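ABC transporter, substrate binding protein (Polyamine) (Agrobacterium tumefaciens, PDB 4EUO) probably serves as the solute-binding component of an ABC transporter, selectively binding gamma-aminobutanoic acid (GABA) in the periplasm. Local coordinates at residues S79-T84 / K242-A247; V109-A114 / E193-S198; W218-T223 / T286-N291; T248-Q253 / I267-L272. One frame throughout, in Å; residues are numbered along the deposited sequence.

Contact 1: S79-T84 / K242-A247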
loop_
_atom_site.group_PDB
_atom_site.type_symbol
_atom_site.label_atom_id
_atom_site.label_comp_id
_atom_site.label_asym_id
_atom_site.label_seq_id
_atom_site.Cartn_x
_atom_site.Cartn_y
_atom_site.Cartn_z
ATOM N N SER A 79 -4.125 -11.775 22.937
ATOM C CA SER A 79 -5.072 -11.806 24.057
ATOM C C SER A 79 -5.712 -10.406 24.131
ATOM O O SER A 79 -6.754 -10.223 24.758
ATOM C CB SER A 79 -4.375 -12.175 25.370
ATOM O OG SER A 79 -3.655 -11.089 25.931
ATOM N N VAL A 80 -5.076 -9.409 23.457
ATOM C CA VAL A 80 -5.553 -8.038 23.395
ATOM C C VAL A 80 -6.169 -7.789 21.998
ATOM O O VAL A 80 -7.255 -7.220 21.902
ATOM C CB VAL A 80 -4.407 -7.046 23.717
ATOM C CG1 VAL A 80 -4.831 -5.608 23.461
ATOM C CG2 VAL A 80 -3.944 -7.214 25.171
ATOM N N ILE A 81 -5.437 -8.147 20.927
ATOM C CA ILE A 81 -5.946 -7.991 19.563
ATOM C C ILE A 81 -6.807 -9.239 19.295
ATOM O O ILE A 81 -6.300 -10.362 19.311
ATOM C CB ILE A 81 -4.771 -7.837 18.563
ATOM C CG1 ILE A 81 -3.934 -6.564 18.859
ATOM C CG2 ILE A 81 -5.286 -7.822 17.105
ATOM C CD1 ILE A 81 -2.493 -6.685 18.433
ATOM N N ASP A 82 -8.056 -9.015 18.992
ATOM C CA ASP A 82 -9.008 -10.087 18.713
ATOM C C ASP A 82 -9.007 -10.365 17.230
ATOM O O ASP A 82 -9.568 -9.588 16.467
ATOM C CB ASP A 82 -10.406 -9.683 19.217
ATOM C CG ASP A 82 -11.507 -10.695 18.905
ATOM O OD1 ASP A 82 -11.174 -11.835 18.505
ATOM O OD2 ASP A 82 -12.695 -10.334 19.037
ATOM N N LYS A 83 -8.398 -11.474 16.831
ATOM C CA LYS A 83 -8.298 -11.812 15.418
ATOM C C LYS A 83 -9.608 -12.326 14.817
ATOM O O LYS A 83 -9.678 -12.528 13.606
ATOM C CB LYS A 83 -7.122 -12.777 15.146
ATOM C CG LYS A 83 -7.258 -14.160 15.795
ATOM C CD LYS A 83 -6.165 -15.141 15.357
ATOM C CE LYS A 83 -4.835 -14.947 16.049
ATOM N NZ LYS A 83 -3.901 -16.073 15.781
ATOM N N THR A 84 -10.635 -12.544 15.653
ATOM C CA THR A 84 -11.905 -13.098 15.144
ATOM C C THR A 84 -12.623 -12.321 14.077
ATOM O O THR A 84 -13.353 -12.929 13.316
ATOM C CB THR A 84 -12.841 -13.603 16.245
ATOM O OG1 THR A 84 -13.388 -12.511 16.952
ATOM C CG2 THR A 84 -12.172 -14.606 17.187
ATOM N N LYS A 242 -2.858 -2.166 22.166
ATOM C CA LYS A 242 -4.179 -1.562 22.288
ATOM C C LYS A 242 -4.510 -0.701 21.080
ATOM O O LYS A 242 -5.667 -0.648 20.628
ATOM C CB LYS A 242 -4.293 -0.739 23.589
ATOM C CG LYS A 242 -4.323 -1.601 24.848
ATOM C CD LYS A 242 -4.333 -0.718 26.088
ATOM C CE LYS A 242 -4.250 -1.535 27.354
ATOM N NZ LYS A 242 -4.113 -0.663 28.547
ATOM N N PHE A 243 -3.480 -0.015 20.525
ATOM C CA PHE A 243 -3.714 0.829 19.370
ATOM C C PHE A 243 -4.074 -0.037 18.160
ATOM O O PHE A 243 -5.016 0.317 17.429
ATOM C CB PHE A 243 -2.471 1.688 19.077
ATOM C CG PHE A 243 -2.676 2.611 17.894
ATOM C CD1 PHE A 243 -3.274 3.850 18.054
ATOM C CD2 PHE A 243 -2.361 2.195 16.604
ATOM C CE1 PHE A 243 -3.494 4.692 16.959
ATOM C CE2 PHE A 243 -2.579 3.036 15.507
ATOM C CZ PHE A 243 -3.173 4.261 15.680
ATOM N N ILE A 244 -3.371 -1.162 17.988
ATOM C CA ILE A 244 -3.668 -2.048 16.855
ATOM C C ILE A 244 -5.077 -2.634 17.009
ATOM O O ILE A 244 -5.849 -2.669 16.038
ATOM C CB ILE A 244 -2.591 -3.109 16.695
ATOM C CG1 ILE A 244 -1.265 -2.440 16.252
ATOM C CG2 ILE A 244 -3.041 -4.190 15.703
ATOM C CD1 ILE A 244 -0.112 -3.387 16.095
ATOM N N ALA A 245 -5.460 -3.010 18.259
ATOM C CA ALA A 245 -6.805 -3.546 18.493
ATOM C C ALA A 245 -7.851 -2.489 18.117
ATOM O O ALA A 245 -8.874 -2.827 17.513
ATOM C CB ALA A 245 -6.937 -3.933 19.962
ATOM N N LEU A 246 -7.602 -1.228 18.446
ATOM C CA LEU A 246 -8.506 -0.156 18.125
ATOM C C LEU A 246 -8.543 0.104 16.598
ATOM O O LEU A 246 -9.614 0.158 15.994
ATOM C CB LEU A 246 -8.109 1.108 18.915
ATOM C CG LEU A 246 -8.948 2.386 18.710
ATOM C CD1 LEU A 246 -8.595 3.142 17.409
ATOM C CD2 LEU A 246 -10.455 2.153 18.867
ATOM N N ALA A 247 -7.363 0.286 15.990
ATOM C CA ALA A 247 -7.287 0.632 14.562
ATOM C C ALA A 247 -7.932 -0.409 13.646
ATOM O O ALA A 247 -8.396 -0.069 12.543
ATOM C CB ALA A 247 -5.826 0.804 14.179
#

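Contact 2: V109-A114 / E193-S198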
loop_
_atom_site.group_PDB
_atom_site.type_symbol
_atom_site.label_atom_id
_atom_site.label_comp_id
_atom_site.label_asym_id
_atom_site.label_seq_id
_atom_site.Cartn_x
_atom_site.Cartn_y
_atom_site.Cartn_z
ATOM N N VAL A 109 -6.579 13.111 -17.032
ATOM C CA VAL A 109 -7.323 12.968 -18.279
ATOM C C VAL A 109 -7.253 14.166 -19.239
ATOM O O VAL A 109 -7.048 13.991 -20.442
ATOM C CB VAL A 109 -8.774 12.481 -18.001
ATOM C CG1 VAL A 109 -9.571 13.452 -17.100
ATOM C CG2 VAL A 109 -9.520 12.190 -19.302
ATOM N N ASP A 110 -7.341 15.370 -18.689
ATOM C CA ASP A 110 -7.358 16.572 -19.517
ATOM C C ASP A 110 -6.007 16.994 -20.049
ATOM O O ASP A 110 -5.958 17.901 -20.880
ATOM C CB ASP A 110 -8.073 17.716 -18.775
ATOM C CG ASP A 110 -9.565 17.502 -18.564
ATOM O OD1 ASP A 110 -10.158 16.635 -19.270
ATOM O OD2 ASP A 110 -10.140 18.188 -17.699
ATOM N N SER A 111 -4.909 16.331 -19.612
ATOM C CA SER A 111 -3.557 16.671 -20.048
ATOM C C SER A 111 -3.018 15.759 -21.141
ATOM O O SER A 111 -1.904 15.971 -21.630
ATOM C CB SER A 111 -2.607 16.646 -18.856
ATOM O OG SER A 111 -2.475 15.313 -18.393
ATOM N N VAL A 112 -3.773 14.699 -21.482
ATOM C CA VAL A 112 -3.316 13.738 -22.467
ATOM C C VAL A 112 -4.368 13.531 -23.550
ATOM O O VAL A 112 -5.561 13.729 -23.298
ATOM C CB VAL A 112 -2.916 12.381 -21.816
ATOM C CG1 VAL A 112 -1.700 12.539 -20.910
ATOM C CG2 VAL A 112 -4.079 11.741 -21.062
ATOM N N SER A 113 -3.935 13.013 -24.699
ATOM C CA SER A 113 -4.860 12.704 -25.780
ATOM C C SER A 113 -5.789 11.564 -25.342
ATOM O O SER A 113 -6.994 11.618 -25.574
ATOM C CB SER A 113 -4.087 12.292 -27.025
ATOM O OG SER A 113 -5.038 11.925 -28.006
ATOM N N ALA A 114 -5.231 10.549 -24.654
ATOM C CA ALA A 114 -6.042 9.410 -24.220
ATOM C C ALA A 114 -5.440 8.797 -22.961
ATOM O O ALA A 114 -4.210 8.636 -22.892
ATOM C CB ALA A 114 -6.076 8.352 -25.324
ATOM N N GLU A 193 3.497 15.979 -15.116
ATOM C CA GLU A 193 4.899 15.660 -15.360
ATOM C C GLU A 193 4.970 14.179 -15.799
ATOM O O GLU A 193 5.772 13.809 -16.633
ATOM C CB GLU A 193 5.724 15.909 -14.094
ATOM C CG GLU A 193 7.223 15.803 -14.226
ATOM C CD GLU A 193 7.938 16.194 -12.944
ATOM O OE1 GLU A 193 7.335 16.904 -12.102
ATOM O OE2 GLU A 193 9.085 15.737 -12.756
ATOM N N ALA A 194 4.135 13.315 -15.190
ATOM C CA ALA A 194 3.927 11.923 -15.629
ATOM C C ALA A 194 2.452 11.733 -15.477
ATOM O O ALA A 194 1.948 11.414 -14.402
ATOM C CB ALA A 194 4.708 10.942 -14.785
ATOM N N PRO A 195 1.699 12.059 -16.542
ATOM C CA PRO A 195 0.245 12.166 -16.409
ATOM C C PRO A 195 -0.535 10.882 -16.226
ATOM O O PRO A 195 -1.739 10.917 -15.977
ATOM C CB PRO A 195 -0.173 12.902 -17.683
ATOM C CG PRO A 195 0.860 12.471 -18.676
ATOM C CD PRO A 195 2.153 12.463 -17.884
ATOM N N PHE A 196 0.145 9.746 -16.314
ATOM C CA PHE A 196 -0.499 8.475 -16.027
ATOM C C PHE A 196 0.527 7.517 -15.465
ATOM O O PHE A 196 1.728 7.706 -15.645
ATOM C CB PHE A 196 -1.291 7.895 -17.228
ATOM C CG PHE A 196 -0.608 8.025 -18.571
ATOM C CD1 PHE A 196 0.547 7.312 -18.857
ATOM C CD2 PHE A 196 -1.124 8.865 -19.552
ATOM C CE1 PHE A 196 1.187 7.439 -20.099
ATOM C CE2 PHE A 196 -0.498 8.964 -20.809
ATOM C CZ PHE A 196 0.646 8.253 -21.070
ATOM N N GLY A 197 0.048 6.522 -14.744
ATOM C CA GLY A 197 0.937 5.550 -14.156
ATOM C C GLY A 197 0.203 4.620 -13.239
ATOM O O GLY A 197 -1.021 4.713 -13.087
ATOM N N SER A 198 0.983 3.733 -12.637
ATOM C CA SER A 198 0.465 2.746 -11.679
ATOM C C SER A 198 0.606 3.320 -10.277
ATOM O O SER A 198 1.731 3.540 -9.821
ATOM C CB SER A 198 1.236 1.454 -11.789
ATOM O OG SER A 198 0.728 0.590 -10.780
#

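Contact 3: W218-T223 / T286-N291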
loop_
_atom_site.group_PDB
_atom_site.type_symbol
_atom_site.label_atom_id
_atom_site.label_comp_id
_atom_site.label_asym_id
_atom_site.label_seq_id
_atom_site.Cartn_x
_atom_site.Cartn_y
_atom_site.Cartn_z
ATOM N N TRP A 218 -9.549 0.577 -13.430
ATOM C CA TRP A 218 -9.423 -0.581 -12.545
ATOM C C TRP A 218 -9.198 -1.873 -13.338
ATOM O O TRP A 218 -9.247 -2.967 -12.741
ATOM C CB TRP A 218 -10.683 -0.720 -11.693
ATOM C CG TRP A 218 -10.850 0.405 -10.720
ATOM C CD1 TRP A 218 -11.506 1.592 -10.924
ATOM C CD2 TRP A 218 -10.433 0.405 -9.353
ATOM N NE1 TRP A 218 -11.500 2.338 -9.766
ATOM C CE2 TRP A 218 -10.860 1.624 -8.780
ATOM C CE3 TRP A 218 -9.770 -0.530 -8.538
ATOM C CZ2 TRP A 218 -10.619 1.940 -7.443
ATOM C CZ3 TRP A 218 -9.542 -0.221 -7.217
ATOM C CH2 TRP A 218 -9.933 1.012 -6.691
ATOM N N ALA A 219 -8.905 -1.766 -14.651
ATOM C CA ALA A 219 -8.697 -2.974 -15.448
ATOM C C ALA A 219 -7.432 -3.716 -14.991
ATOM O O ALA A 219 -6.329 -3.186 -15.048
ATOM C CB ALA A 219 -8.607 -2.618 -16.934
ATOM N N GLN A 220 -7.603 -4.974 -14.582
ATOM C CA GLN A 220 -6.525 -5.806 -14.018
ATOM C C GLN A 220 -5.863 -5.097 -12.813
ATOM O O GLN A 220 -4.668 -5.223 -12.600
ATOM C CB GLN A 220 -5.472 -6.250 -15.037
ATOM C CG GLN A 220 -6.064 -7.078 -16.187
ATOM C CD GLN A 220 -4.961 -7.409 -17.146
ATOM O OE1 GLN A 220 -4.275 -6.552 -17.686
ATOM N NE2 GLN A 220 -4.714 -8.701 -17.339
ATOM N N ASN A 221 -6.641 -4.355 -12.036
ATOM C CA ASN A 221 -6.062 -3.657 -10.857
ATOM C C ASN A 221 -5.389 -4.713 -9.986
ATOM O O ASN A 221 -5.894 -5.830 -9.871
ATOM C CB ASN A 221 -7.119 -2.865 -10.129
ATOM C CG ASN A 221 -8.155 -3.685 -9.410
ATOM O OD1 ASN A 221 -8.016 -3.994 -8.216
ATOM N ND2 ASN A 221 -9.288 -3.988 -10.100
ATOM N N ILE A 222 -4.251 -4.359 -9.370
ATOM C CA ILE A 222 -3.442 -5.323 -8.640
ATOM C C ILE A 222 -3.604 -5.072 -7.159
ATOM O O ILE A 222 -3.201 -4.007 -6.659
ATOM C CB ILE A 222 -1.991 -5.217 -9.091
ATOM C CG1 ILE A 222 -1.849 -5.493 -10.602
ATOM C CG2 ILE A 222 -1.095 -6.161 -8.242
ATOM C CD1 ILE A 222 -0.497 -4.988 -11.127
ATOM N N THR A 223 -4.175 -6.043 -6.434
ATOM C CA THR A 223 -4.431 -5.851 -5.007
ATOM C C THR A 223 -3.282 -6.275 -4.135
ATOM O O THR A 223 -2.466 -7.141 -4.493
ATOM C CB THR A 223 -5.667 -6.632 -4.532
ATOM O OG1 THR A 223 -5.415 -8.029 -4.663
ATOM C CG2 THR A 223 -6.882 -6.298 -5.313
ATOM N N THR A 286 -13.846 -6.064 -8.831
ATOM C CA THR A 286 -13.482 -7.440 -9.114
ATOM C C THR A 286 -13.741 -7.931 -10.513
ATOM O O THR A 286 -13.355 -9.072 -10.811
ATOM C CB THR A 286 -14.106 -8.353 -8.084
ATOM O OG1 THR A 286 -15.531 -8.212 -8.177
ATOM C CG2 THR A 286 -13.686 -8.020 -6.668
ATOM N N GLU A 287 -14.332 -7.108 -11.381
ATOM C CA GLU A 287 -14.619 -7.499 -12.787
ATOM C C GLU A 287 -13.355 -8.023 -13.466
ATOM O O GLU A 287 -13.347 -9.084 -14.106
ATOM C CB GLU A 287 -15.154 -6.295 -13.575
ATOM C CG GLU A 287 -15.757 -6.619 -14.933
ATOM C CD GLU A 287 -16.694 -5.527 -15.415
ATOM O OE1 GLU A 287 -17.874 -5.528 -14.992
ATOM O OE2 GLU A 287 -16.238 -4.642 -16.175
ATOM N N SER A 288 -12.259 -7.281 -13.298
ATOM C CA SER A 288 -10.983 -7.659 -13.878
ATOM C C SER A 288 -9.972 -7.206 -12.846
ATOM O O SER A 288 -9.615 -6.030 -12.777
ATOM C CB SER A 288 -10.762 -6.914 -15.186
ATOM O OG SER A 288 -9.486 -7.245 -15.692
ATOM N N GLN A 289 -9.543 -8.143 -12.016
ATOM C CA GLN A 289 -8.648 -7.846 -10.897
ATOM C C GLN A 289 -7.604 -8.951 -10.769
ATOM O O GLN A 289 -7.882 -10.137 -11.019
ATOM C CB GLN A 289 -9.487 -7.764 -9.614
ATOM C CG GLN A 289 -8.709 -7.341 -8.358
ATOM C CD GLN A 289 -9.634 -7.074 -7.231
ATOM O OE1 GLN A 289 -10.257 -7.997 -6.689
ATOM N NE2 GLN A 289 -9.741 -5.827 -6.802
ATOM N N VAL A 290 -6.407 -8.558 -10.324
ATOM C CA VAL A 290 -5.265 -9.467 -10.109
ATOM C C VAL A 290 -4.874 -9.347 -8.640
ATOM O O VAL A 290 -4.815 -8.235 -8.115
ATOM C CB VAL A 290 -4.117 -9.034 -11.050
ATOM C CG1 VAL A 290 -2.850 -9.848 -10.795
ATOM C CG2 VAL A 290 -4.535 -9.159 -12.517
ATOM N N ASN A 291 -4.588 -10.446 -7.958
ATOM C CA ASN A 291 -4.222 -10.377 -6.566
ATOM C C ASN A 291 -2.739 -10.613 -6.420
ATOM O O ASN A 291 -2.271 -11.707 -6.718
ATOM C CB ASN A 291 -5.034 -11.419 -5.780
ATOM C CG ASN A 291 -6.521 -11.249 -5.997
ATOM O OD1 ASN A 291 -7.202 -12.152 -6.498
ATOM N ND2 ASN A 291 -7.060 -10.087 -5.676
HETATM O O HOH W 1 -12.057 -4.405 -12.701
#

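Contact 4: T248-Q253 / I267-L272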
loop_
_atom_site.group_PDB
_atom_site.type_symbol
_atom_site.label_atom_id
_atom_site.label_comp_id
_atom_site.label_asym_id
_atom_site.label_seq_id
_atom_site.Cartn_x
_atom_site.Cartn_y
_atom_site.Cartn_z
ATOM N N THR A 248 -7.916 -1.664 14.091
ATOM C CA THR A 248 -8.466 -2.770 13.311
ATOM C C THR A 248 -9.886 -3.155 13.708
ATOM O O THR A 248 -10.443 -4.099 13.124
ATOM C CB THR A 248 -7.551 -3.977 13.288
ATOM O OG1 THR A 248 -7.429 -4.507 14.613
ATOM C CG2 THR A 248 -6.172 -3.662 12.719
ATOM N N SER A 249 -10.488 -2.392 14.652
ATOM C CA SER A 249 -11.879 -2.647 15.038
ATOM C C SER A 249 -12.830 -2.134 13.929
ATOM O O SER A 249 -12.448 -1.367 13.042
ATOM C CB SER A 249 -12.183 -2.043 16.403
ATOM O OG SER A 249 -12.078 -0.636 16.395
ATOM N N ALA A 250 -14.093 -2.583 13.964
ATOM C CA ALA A 250 -15.027 -2.362 12.883
ATOM C C ALA A 250 -15.291 -0.937 12.521
ATOM O O ALA A 250 -15.181 -0.586 11.345
ATOM C CB ALA A 250 -16.345 -3.088 13.158
ATOM N N GLN A 251 -15.662 -0.111 13.512
ATOM C CA GLN A 251 -15.959 1.283 13.205
ATOM C C GLN A 251 -14.716 2.044 12.742
ATOM O O GLN A 251 -14.805 2.808 11.788
ATOM C CB GLN A 251 -16.640 2.006 14.396
ATOM C CG GLN A 251 -17.272 3.346 14.017
ATOM C CD GLN A 251 -18.411 3.250 13.033
ATOM O OE1 GLN A 251 -19.456 2.636 13.298
ATOM N NE2 GLN A 251 -18.254 3.896 11.895
ATOM N N ALA A 252 -13.578 1.838 13.427
ATOM C CA ALA A 252 -12.303 2.467 13.079
ATOM C C ALA A 252 -11.908 2.099 11.638
ATOM O O ALA A 252 -11.479 2.984 10.893
ATOM C CB ALA A 252 -11.228 2.030 14.054
ATOM N N GLN A 253 -12.124 0.837 11.235
ATOM C CA GLN A 253 -11.788 0.421 9.871
ATOM C C GLN A 253 -12.763 1.027 8.848
ATOM O O GLN A 253 -12.371 1.454 7.744
ATOM C CB GLN A 253 -11.777 -1.089 9.776
ATOM C CG GLN A 253 -10.490 -1.697 10.309
ATOM C CD GLN A 253 -9.372 -1.528 9.298
ATOM O OE1 GLN A 253 -9.568 -1.829 8.121
ATOM N NE2 GLN A 253 -8.189 -1.048 9.730
ATOM N N ILE A 267 -14.039 -7.654 8.981
ATOM C CA ILE A 267 -15.184 -8.226 8.266
ATOM C C ILE A 267 -16.532 -7.661 8.655
ATOM O O ILE A 267 -17.501 -7.874 7.912
ATOM C CB ILE A 267 -15.125 -9.755 8.337
ATOM C CG1 ILE A 267 -15.536 -10.261 9.756
ATOM C CG2 ILE A 267 -13.719 -10.224 7.916
ATOM C CD1 ILE A 267 -15.127 -11.656 10.062
ATOM N N GLU A 268 -16.593 -6.883 9.726
ATOM C CA GLU A 268 -17.851 -6.262 10.134
ATOM C C GLU A 268 -17.898 -4.775 9.826
ATOM O O GLU A 268 -18.810 -4.080 10.280
ATOM C CB GLU A 268 -18.144 -6.562 11.607
ATOM C CG GLU A 268 -18.219 -8.062 11.841
ATOM C CD GLU A 268 -18.846 -8.562 13.121
ATOM O OE1 GLU A 268 -19.020 -7.762 14.066
ATOM O OE2 GLU A 268 -19.118 -9.783 13.188
ATOM N N SER A 269 -16.926 -4.261 9.021
ATOM C CA SER A 269 -16.873 -2.841 8.673
ATOM C C SER A 269 -17.788 -2.426 7.520
ATOM O O SER A 269 -18.353 -1.343 7.582
ATOM C CB SER A 269 -15.452 -2.430 8.316
ATOM O OG SER A 269 -14.635 -2.547 9.461
ATOM N N ALA A 270 -17.870 -3.236 6.434
ATOM C CA ALA A 270 -18.628 -2.875 5.224
ATOM C C ALA A 270 -20.057 -2.428 5.510
ATOM O O ALA A 270 -20.509 -1.402 4.991
ATOM C CB ALA A 270 -18.632 -4.021 4.220
ATOM N N LYS A 271 -20.714 -3.143 6.403
ATOM C CA LYS A 271 -22.091 -2.861 6.793
ATOM C C LYS A 271 -22.300 -1.488 7.463
ATOM O O LYS A 271 -23.428 -0.996 7.510
ATOM C CB LYS A 271 -22.626 -3.994 7.659
ATOM C CG LYS A 271 -22.018 -4.085 9.033
ATOM C CD LYS A 271 -22.655 -5.233 9.760
ATOM C CE LYS A 271 -22.106 -5.458 11.126
ATOM N NZ LYS A 271 -22.443 -6.828 11.592
ATOM N N LEU A 272 -21.222 -0.868 7.970
ATOM C CA LEU A 272 -21.296 0.428 8.637
ATOM C C LEU A 272 -21.115 1.566 7.667
ATOM O O LEU A 272 -21.318 2.734 8.015
ATOM C CB LEU A 272 -20.222 0.522 9.742
ATOM C CG LEU A 272 -20.172 -0.580 10.784
ATOM C CD1 LEU A 272 -18.929 -0.416 11.689
ATOM C CD2 LEU A 272 -21.443 -0.606 11.666
HETATM O O HOH W 2 -19.703 4.453 9.380
#

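Contact 1: S79-T84 / K242-A247
Val80 and Ile81 meet Ala245 and Ile244 through aliphatic carbon, so the flat groups here sit at the margins. At the carboxylate of Asp82, Thr84 N comes from above the plane and Thr84 OG1 nearer to it, both from the same side, while the ring of Phe243 turns from the contact, takes Phe24 edge to face and meets Phe5 with the planes inclined. The setting is the lobe of a class D periplasmic binding protein that carries the N terminus, where an irregular connection lies against helix 237-247.

Ile81 does most of the packing. Its CG1 stands beside the backbone N (chi1 -62°), and the chain runs on from there to bring CD1 within 3.7 Å of Ile244 CG2; the two branched side chains slant across one another. Leu76 touches both isoleucines, and Leu228 and Val56 back Ile244, an apolar setting suited to bulky aliphatic side chains. Ala245 has a methyl small enough to let the loop come close, with Ile81 CG1 at 3.9 Å from Ala245 N. Val80 lies nearer solvent and turns CG1 toward the start of 242-247, beside the aliphatic stem of Lys242, whose amine is carried outward.

An Asx turn shapes the loop beyond: Asp82 OD1 accepts from Thr84 N at 3.0 Å and, on its syn side, from Thr84 OG1 at 2.8 Å.

Contact 2: V109-A114 / E193-S198
Val112 presses one methyl into the angle between Pro195 and Phe196, and this is the dense part of the contact. Val112 CG1 lies 3.4 Å from Pro195 CG, closer than carbons usually pack, and 3.6 Å from Pro195 CB. The same methyl reaches Phe196 CE2 at 3.8 Å, coming in obliquely to the ring. The valine torsion explains this reach: with CG1 beside the backbone N (chi1 -66°), that branch is the one that faces the proline. A short branched chain suits the spot, since it offers a methyl without needing length, and the rigid pyrrolidine ring gives it a firm surface.

The loop that brings Val112 here springs from the end of strand 96-107 and is closed by the disulfide between Cys107 and Cys115, with Val112 also touching Cys107. It folds over the start of strand 196-200, which pairs antiparallel with strand 96-107 in the sheet of this periplasmic binding protein. Phe196 also touches Pro116, Leu122 and Arg132, so its ring belongs to the buried side of the contact.

Packing thins toward both ends of the loop. Ser111 is modelled in two conformers; in one of them OG lies 3.4 Å from Pro195 CB, a contact that is therefore less certain, while its hydrogen bond goes to Asn108 O. The backbone of Asn108 is also bonded to Pro195. Ala114, an exposed residue, turns its methyl away from 193-198 and offers the ring little more than a carbonyl, Ala114 O standing 4.3 Å from Phe196 CE2.

Contact 3: W218-T223 / T286-N291
Gln289 slants across Asn221 and then passes Thr223 nearly at a right angle, touching them atom by atom. Its CB lies 3.8 Å from Asn221 ND2. CG, anti to the backbone N (chi1 -175°), passes 3.4 Å from Asn221 OD1, and the extended chain beyond carries the amide to the methyl of Thr223. CD comes against that methyl, with OE1 farther from it. At the tip, NE2 donates to Asn221 OD1 at 2.9 Å, nearly straight (168°) and on a lone pair in the carbonyl plane, although the two amides are twisted 75° apart. A glutamine suits this place because the same NE2 also bonds Pro282 O; Asn221 OD1 in turn has a second partner in Ser102 OG.

Beneath these side chains, strands 221-223 and 289-291 form a short parallel ladder that adds an edge strand to the mixed sheet of the binding-protein fold. Val290 lies between its two backbone bonds, N to Asn221 O and O from Thr223 N. On the other face from Gln289, Val290 packs with Ile222 over Leu148.

The ladder follows a type II turn from Trp218 to Asn221, where Gln220 adopts a positive phi. Asn221 ND2 braces that turn by donating to Trp218 O at 2.8 Å, and a water links the same carbonyl to Ser288 N. Further along, Thr223 and Asn291 point the same way, and Asn291 ND2 donates almost straight to Thr223 OG1 at 2.8 Å.

Contact 4: T248-Q253 / I267-L272
Ser249 only brushes Ser269, through its carbonyl oxygen; it stands at the N-cap position of helix 250-260, though its OG bonds back to Leu246 O and does not cap. The same carbonyl receives Gln253 N in the first helical turn.

Ala250 comes next and faces the other segment squarely. Its methyl lies 3.9 Å from Glu268 O and 4.0 Å from Leu272 CD1, a fit that depends on a small side chain. Its carbonyl takes the one direct hydrogen bond between the segments: Ser269 OG donates to Ala250 O at 2.8 Å, on a lone pair in the carbonyl plane, with a C=O...OG angle of 118°. The hydroxyl is buried, and a short serine is enough to reach the helix; a weak bond to Asn266 O accompanies it.

Gln251 starts away from the loop but bends at chi2 (64°), which swings its amide back over Leu272. OE1 lies 3.5 Å from Leu272 CD1, while NE2 bonds Asp255 and, at 3.0 Å, a water that donates to Leu272 O.

Gln253 touches with its stem alone, CB lying 3.2 Å from Ser269 OG. Beyond it the amide turns off to Val265 N through OE1 and to Ser98 O and Ala247 O through NE2, tying helix, loop and strand together.

The chain leaving helix 250-260 thus doubles back over the helix's own first turn, and the loop so closed carries Tyr262, one of the residues lining the GABA pocket of this class D binding protein.

Contact 1 opens first, at 79-84, and closes only at helix 237-247, enclosing a long loop. Contact 2 is nested within it: 109-114 meets 193-198 about 41 Å away between centres, on the opposite side of the chain's centre. Contact 3 begins at 218-223, before contact 1 has closed, so the two cross; it ends at 286-291. Contact 4, 248-253 with 267-272, is nested inside contact 3; it opens after contact 1 has closed and touches it, helix 237-247 directly preceding helix 250-260. Contacts 1 and 4 therefore consolidate one end of the molecule, contacts 2 and 3 reach the shared sheet toward the other, and strand 215-229 leads from contact 3 back toward contact 1.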